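Local coordinates for neural-cadherin (Drosophila melanogaster, PDB 3UBF), which mediates calcium-dependent, preferentially homophilic adhesion between cells through its extracellular cadherin repeats, three of which make up this fragment, at residues Glu102-Ile107 / His139-Phe144; Lys273-Glu278 / His284-Ile289. All coordinates share one frame; numbering follows the deposited sequence.

Contact 1 (Glu102-Ile107 / His139-Phe144); sequences EPPYFI and HNIHYF. With ZN (zinc ion), chain G; ZN (zinc ion), chain C.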
loop_
_atom_site.group_PDB
_atom_site.type_symbol
_atom_site.label_atom_id
_atom_site.label_comp_id
_atom_site.label_asym_id
_atom_site.label_seq_id
_atom_site.Cartn_x
_atom_site.Cartn_y
_atom_site.Cartn_z
ATOM N N GLU A 102 2.373 -9.601 2.908
ATOM C CA GLU A 102 3.193 -8.692 2.108
ATOM C C GLU A 102 3.269 -7.338 2.843
ATOM O O GLU A 102 2.329 -6.973 3.573
ATOM C CB GLU A 102 2.595 -8.522 0.708
ATOM C CG GLU A 102 2.911 -9.652 -0.285
ATOM C CD GLU A 102 1.807 -9.866 -1.329
ATOM O OE1 GLU A 102 0.655 -9.458 -1.042
ATOM O OE2 GLU A 102 2.079 -10.459 -2.417
ATOM N N PRO A 103 4.383 -6.586 2.665
ATOM C CA PRO A 103 4.649 -5.449 3.549
ATOM C C PRO A 103 3.614 -4.350 3.421
ATOM O O PRO A 103 3.069 -4.159 2.332
ATOM C CB PRO A 103 6.012 -4.929 3.068
ATOM C CG PRO A 103 6.608 -6.065 2.294
ATOM C CD PRO A 103 5.435 -6.725 1.644
ATOM N N PRO A 104 3.353 -3.614 4.525
ATOM C CA PRO A 104 2.502 -2.438 4.431
ATOM C C PRO A 104 3.107 -1.378 3.522
ATOM O O PRO A 104 4.318 -1.367 3.267
ATOM C CB PRO A 104 2.435 -1.924 5.873
ATOM C CG PRO A 104 3.634 -2.470 6.533
ATOM C CD PRO A 104 3.906 -3.787 5.880
ATOM N N TYR A 105 2.246 -0.509 3.017
ATOM C CA TYR A 105 2.678 0.617 2.213
ATOM C C TYR A 105 1.828 1.795 2.624
ATOM O O TYR A 105 0.678 1.626 3.027
ATOM C CB TYR A 105 2.521 0.317 0.723
ATOM C CG TYR A 105 1.180 -0.253 0.368
ATOM C CD1 TYR A 105 0.152 0.562 -0.098
ATOM C CD2 TYR A 105 0.934 -1.610 0.508
ATOM C CE1 TYR A 105 -1.077 0.047 -0.410
ATOM C CE2 TYR A 105 -0.307 -2.140 0.208
ATOM C CZ TYR A 105 -1.304 -1.310 -0.251
ATOM O OH TYR A 105 -2.524 -1.868 -0.553
ATOM N N PHE A 106 2.406 2.986 2.554
ATOM C CA PHE A 106 1.656 4.202 2.830
ATOM C C PHE A 106 0.628 4.448 1.739
ATOM O O PHE A 106 0.935 4.315 0.544
ATOM C CB PHE A 106 2.600 5.382 2.971
ATOM C CG PHE A 106 3.402 5.355 4.249
ATOM C CD1 PHE A 106 4.767 5.079 4.222
ATOM C CD2 PHE A 106 2.782 5.583 5.483
ATOM C CE1 PHE A 106 5.499 5.051 5.385
ATOM C CE2 PHE A 106 3.505 5.546 6.663
ATOM C CZ PHE A 106 4.865 5.279 6.622
ATOM N N ILE A 107 -0.593 4.750 2.169
ATOM C CA ILE A 107 -1.673 5.173 1.269
ATOM C C ILE A 107 -1.921 6.683 1.276
ATOM O O ILE A 107 -2.742 7.178 0.506
ATOM C CB ILE A 107 -3.003 4.378 1.488
ATOM C CG1 ILE A 107 -3.596 4.645 2.867
ATOM C CG2 ILE A 107 -2.754 2.892 1.300
ATOM C CD1 ILE A 107 -4.974 4.021 3.084
ATOM N N HIS A 139 -3.116 -8.270 10.403
ATOM C CA HIS A 139 -1.880 -7.670 10.903
ATOM C C HIS A 139 -2.163 -6.327 11.529
ATOM O O HIS A 139 -3.090 -5.643 11.129
ATOM C CB HIS A 139 -0.898 -7.461 9.758
ATOM C CG HIS A 139 -0.215 -8.709 9.311
ATOM N ND1 HIS A 139 0.988 -8.695 8.642
ATOM C CD2 HIS A 139 -0.561 -10.014 9.435
ATOM C CE1 HIS A 139 1.352 -9.936 8.376
ATOM N NE2 HIS A 139 0.431 -10.754 8.845
ATOM N N ASN A 140 -1.353 -5.959 12.512
ATOM C CA ASN A 140 -1.440 -4.650 13.107
ATOM C C ASN A 140 -0.136 -3.933 12.892
ATOM O O ASN A 140 0.918 -4.561 12.887
ATOM C CB ASN A 140 -1.806 -4.748 14.586
ATOM C CG ASN A 140 -3.181 -5.357 14.788
ATOM O OD1 ASN A 140 -4.198 -4.768 14.388
ATOM N ND2 ASN A 140 -3.225 -6.559 15.381
ATOM N N ILE A 141 -0.215 -2.623 12.687
ATOM C CA ILE A 141 0.960 -1.834 12.378
ATOM C C ILE A 141 1.164 -0.703 13.375
ATOM O O ILE A 141 0.197 -0.169 13.947
ATOM C CB ILE A 141 0.917 -1.271 10.931
ATOM C CG1 ILE A 141 -0.259 -0.309 10.743
ATOM C CG2 ILE A 141 0.899 -2.403 9.900
ATOM C CD1 ILE A 141 -0.361 0.266 9.327
ATOM N N HIS A 142 2.429 -0.363 13.597
ATOM C CA HIS A 142 2.782 0.767 14.446
ATOM C C HIS A 142 3.540 1.797 13.630
ATOM O O HIS A 142 4.486 1.463 12.913
ATOM C CB HIS A 142 3.639 0.343 15.637
ATOM C CG HIS A 142 2.920 -0.495 16.642
ATOM N ND1 HIS A 142 3.548 -1.018 17.750
ATOM C CD2 HIS A 142 1.638 -0.931 16.697
ATOM C CE1 HIS A 142 2.682 -1.728 18.454
ATOM N NE2 HIS A 142 1.515 -1.694 17.835
ATOM N N TYR A 143 3.117 3.047 13.742
ATOM C CA TYR A 143 3.802 4.146 13.104
ATOM C C TYR A 143 4.820 4.741 14.056
ATOM O O TYR A 143 4.565 4.856 15.249
ATOM C CB TYR A 143 2.802 5.224 12.715
ATOM C CG TYR A 143 1.666 4.755 11.843
ATOM C CD1 TYR A 143 0.497 4.242 12.407
ATOM C CD2 TYR A 143 1.746 4.841 10.454
ATOM C CE1 TYR A 143 -0.552 3.829 11.618
ATOM C CE2 TYR A 143 0.695 4.432 9.661
ATOM C CZ TYR A 143 -0.442 3.924 10.254
ATOM O OH TYR A 143 -1.486 3.507 9.479
ATOM N N PHE A 144 5.974 5.127 13.531
ATOM C CA PHE A 144 6.981 5.814 14.342
ATOM C C PHE A 144 7.934 6.640 13.500
ATOM O O PHE A 144 8.023 6.459 12.286
ATOM C CB PHE A 144 7.757 4.833 15.229
ATOM C CG PHE A 144 8.423 3.717 14.479
ATOM C CD1 PHE A 144 9.732 3.841 14.034
ATOM C CD2 PHE A 144 7.755 2.516 14.259
ATOM C CE1 PHE A 144 10.362 2.794 13.355
ATOM C CE2 PHE A 144 8.377 1.453 13.588
ATOM C CZ PHE A 144 9.681 1.597 13.128
HETATM ZN ZN ZN G . 1.896 -7.255 7.574
HETATM ZN ZN ZN C . 5.260 0.146 18.508
#
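At the entry to the second cadherin repeat of the fragment, Pro104 and Phe106, at the end of a DxNDNAPxF-type linker motif, face Ile141 and Tyr143 across the two sheets of the beta-sandwich. Segments 102-107 and 139-144 run in roughly the same direction here, but the CA atoms of Pro104 and Ile141 are 8.1 Å apart, too far for backbone pairing. CB of Pro104 meets the CG2 branch of Ile141 at 4.3 Å; two compact apolar groups, a proline ring and a beta-branched chain, fill the gap between the sheets. Further along the strands, with CG opposite its carbonyl carbon (chi1 -72°), the Phe106 ring reaches inward and meets Tyr143 edge against edge, CE2 lying 4.2 Å from Tyr143 CD2. Tyrosine suits its place because the ring packs in the core while its buried hydroxyl takes a hydrogen bond from the backbone N of Ala132, on the sheet that holds Phe106. Two histidines of 139-144 bind zinc: His142, on the far side of the strand, through ND1 at 2.2 Å with Glu158, and His139, at the linker end, through ND1 at 2.0 Å with Asp134 and Asp185.

Contact 2 (Lys273-Glu278 / His284-Ile289); sequences KELDFE and HVYSLI. With ZN (zinc ion), chain O.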
loop_
_atom_site.group_PDB
_atom_site.type_symbol
_atom_site.label_atom_id
_atom_site.label_comp_id
_atom_site.label_asym_id
_atom_site.label_seq_id
_atom_site.Cartn_x
_atom_site.Cartn_y
_atom_site.Cartn_z
ATOM N N LYS A 273 -9.346 20.483 -30.400
ATOM C CA LYS A 273 -9.250 20.369 -31.860
ATOM C C LYS A 273 -9.386 18.921 -32.320
ATOM O O LYS A 273 -9.134 18.006 -31.545
ATOM C CB LYS A 273 -7.905 20.919 -32.349
ATOM C CG LYS A 273 -7.753 22.427 -32.229
ATOM C CD LYS A 273 -6.322 22.870 -32.517
ATOM C CE LYS A 273 -6.231 24.398 -32.535
ATOM N NZ LYS A 273 -4.865 24.887 -32.861
ATOM N N GLU A 274 -9.775 18.713 -33.579
ATOM C CA GLU A 274 -9.725 17.380 -34.188
ATOM C C GLU A 274 -8.270 16.960 -34.385
ATOM O O GLU A 274 -7.393 17.804 -34.551
ATOM C CB GLU A 274 -10.479 17.346 -35.527
ATOM N N LEU A 275 -8.019 15.655 -34.358
ATOM C CA LEU A 275 -6.667 15.132 -34.467
ATOM C C LEU A 275 -6.447 14.304 -35.729
ATOM O O LEU A 275 -7.311 13.516 -36.136
ATOM C CB LEU A 275 -6.326 14.292 -33.237
ATOM C CG LEU A 275 -6.250 14.991 -31.878
ATOM C CD1 LEU A 275 -6.280 13.952 -30.779
ATOM C CD2 LEU A 275 -5.007 15.889 -31.764
ATOM N N ASP A 276 -5.283 14.489 -36.342
ATOM C CA ASP A 276 -4.865 13.658 -37.465
ATOM C C ASP A 276 -3.487 13.057 -37.160
ATOM O O ASP A 276 -2.511 13.786 -36.930
ATOM C CB ASP A 276 -4.850 14.470 -38.769
ATOM C CG ASP A 276 -4.981 13.600 -40.014
ATOM O OD1 ASP A 276 -4.788 12.362 -39.918
ATOM O OD2 ASP A 276 -5.291 14.159 -41.094
ATOM N N PHE A 277 -3.425 11.726 -37.130
ATOM C CA PHE A 277 -2.181 11.005 -36.845
ATOM C C PHE A 277 -1.263 11.011 -38.055
ATOM O O PHE A 277 -0.041 11.053 -37.916
ATOM C CB PHE A 277 -2.479 9.571 -36.405
ATOM C CG PHE A 277 -1.274 8.819 -35.916
ATOM C CD1 PHE A 277 -0.852 8.942 -34.596
ATOM C CD2 PHE A 277 -0.575 7.972 -36.763
ATOM C CE1 PHE A 277 0.252 8.238 -34.131
ATOM C CE2 PHE A 277 0.533 7.258 -36.302
ATOM C CZ PHE A 277 0.945 7.394 -34.980
ATOM N N GLU A 278 -1.871 10.973 -39.237
ATOM C CA GLU A 278 -1.145 10.994 -40.501
ATOM C C GLU A 278 -0.792 12.419 -40.929
ATOM O O GLU A 278 -0.077 12.612 -41.915
ATOM C CB GLU A 278 -1.948 10.282 -41.597
ATOM C CG GLU A 278 -1.943 8.758 -41.502
ATOM C CD GLU A 278 -3.176 8.171 -40.806
ATOM O OE1 GLU A 278 -3.975 7.501 -41.496
ATOM O OE2 GLU A 278 -3.354 8.365 -39.583
ATOM N N HIS A 284 2.903 13.590 -32.350
ATOM C CA HIS A 284 2.257 12.408 -31.804
ATOM C C HIS A 284 2.322 12.415 -30.296
ATOM O O HIS A 284 1.498 11.786 -29.642
ATOM C CB HIS A 284 2.892 11.135 -32.343
ATOM C CG HIS A 284 2.632 10.910 -33.797
ATOM N ND1 HIS A 284 3.352 10.009 -34.556
ATOM C CD2 HIS A 284 1.742 11.488 -34.636
ATOM C CE1 HIS A 284 2.904 10.037 -35.795
ATOM N NE2 HIS A 284 1.928 10.924 -35.870
ATOM N N VAL A 285 3.309 13.125 -29.759
ATOM C CA VAL A 285 3.483 13.288 -28.319
ATOM C C VAL A 285 3.470 14.784 -28.015
ATOM O O VAL A 285 4.339 15.524 -28.496
ATOM C CB VAL A 285 4.823 12.654 -27.821
ATOM C CG1 VAL A 285 5.041 12.944 -26.339
ATOM C CG2 VAL A 285 4.860 11.144 -28.093
ATOM N N TYR A 286 2.471 15.226 -27.249
ATOM C CA TYR A 286 2.362 16.623 -26.823
ATOM C C TYR A 286 2.909 16.796 -25.403
ATOM O O TYR A 286 2.561 16.029 -24.498
ATOM C CB TYR A 286 0.903 17.077 -26.818
ATOM C CG TYR A 286 0.210 17.090 -28.157
ATOM C CD1 TYR A 286 -0.357 15.930 -28.684
ATOM C CD2 TYR A 286 0.082 18.273 -28.884
ATOM C CE1 TYR A 286 -1.014 15.948 -29.902
ATOM C CE2 TYR A 286 -0.579 18.301 -30.105
ATOM C CZ TYR A 286 -1.120 17.129 -30.610
ATOM O OH TYR A 286 -1.772 17.142 -31.827
ATOM N N SER A 287 3.752 17.804 -25.213
ATOM C CA SER A 287 4.255 18.146 -23.894
ATOM C C SER A 287 3.568 19.397 -23.407
ATOM O O SER A 287 3.662 20.455 -24.022
ATOM C CB SER A 287 5.761 18.379 -23.924
ATOM O OG SER A 287 6.435 17.166 -24.172
ATOM N N LEU A 288 2.875 19.275 -22.293
ATOM C CA LEU A 288 2.100 20.374 -21.768
ATOM C C LEU A 288 2.495 20.603 -20.326
ATOM O O LEU A 288 2.981 19.689 -19.649
ATOM C CB LEU A 288 0.605 20.053 -21.861
ATOM C CG LEU A 288 0.081 19.582 -23.230
ATOM C CD1 LEU A 288 -1.230 18.825 -23.078
ATOM C CD2 LEU A 288 -0.082 20.755 -24.205
ATOM N N ILE A 289 2.313 21.829 -19.861
ATOM C CA ILE A 289 2.514 22.119 -18.465
ATOM C C ILE A 289 1.209 22.642 -17.909
ATOM O O ILE A 289 0.656 23.641 -18.407
ATOM C CB ILE A 289 3.645 23.131 -18.221
ATOM C CG1 ILE A 289 4.980 22.558 -18.681
ATOM C CG2 ILE A 289 3.728 23.484 -16.737
ATOM C CD1 ILE A 289 6.143 23.544 -18.592
HETATM ZN ZN ZN O . -5.589 7.874 -38.928
HETATM O O HOH W 1 -6.685 9.789 -39.699
#
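Phe277 has CG anti to its backbone N (chi1 -172°) and His284 has CG opposite its carbonyl carbon (chi1 -69°), which together lay the two rings face to face. They form an offset stack, centroids 3.7 Å apart and planes within 5° of parallel. His284 NE2 lies over the centre of the phenyl ring, and Phe277 CE1 over the centre of the imidazole. The same NE2 donates to Phe277 O at 2.8 Å, in the carbonyl plane on a lone pair, with the oxygen tilted slightly from the imidazole plane. Histidine suits the place, offering a flat face and an N-H, and the two grips fix its rotation. With an alanine in place of His284, Phe277 O would probably lose this donor and the phenyl ring its stacking partner, leaving that ring freer to turn. Leu275 CD2 touches Tyr286 OH at 3.5 Å, and Tyr286 packs edge-to-face with Phe260. Asp276 OD1 accepts a weak hydrogen bond from the backbone N-H of Glu278, closing an Asx turn. Glu278 OE2 binds zinc at 2.4 Å with Glu225, Asp311 and a water. Leu-Asp-Phe-Glu corresponds to the LDRE motif, whose glutamate typically binds calcium at the membrane-proximal end of a cadherin repeat.

Overall arrangement
Contact 1 comes first along the chain, in the second of the three repeats, and contact 2 follows in the third. Their centres lie 42 Å apart, their nearest atoms about 24 Å, and they share no sheet. Each joins the two sheets of its own sandwich: contact 1 sets strand 105-106 against strand 141-149, whereas contact 2 ties the loop after strand 268-271 to the start of strand 285-294. Contact 1 sits where the first repeat hands over to the second, contact 2 near the far end of the third. Both lie close to metal sites at repeat ends (for contact 1, the zinc of His139), where calcium ions usually rigidify cadherin junctions, although the ions bound here are zinc.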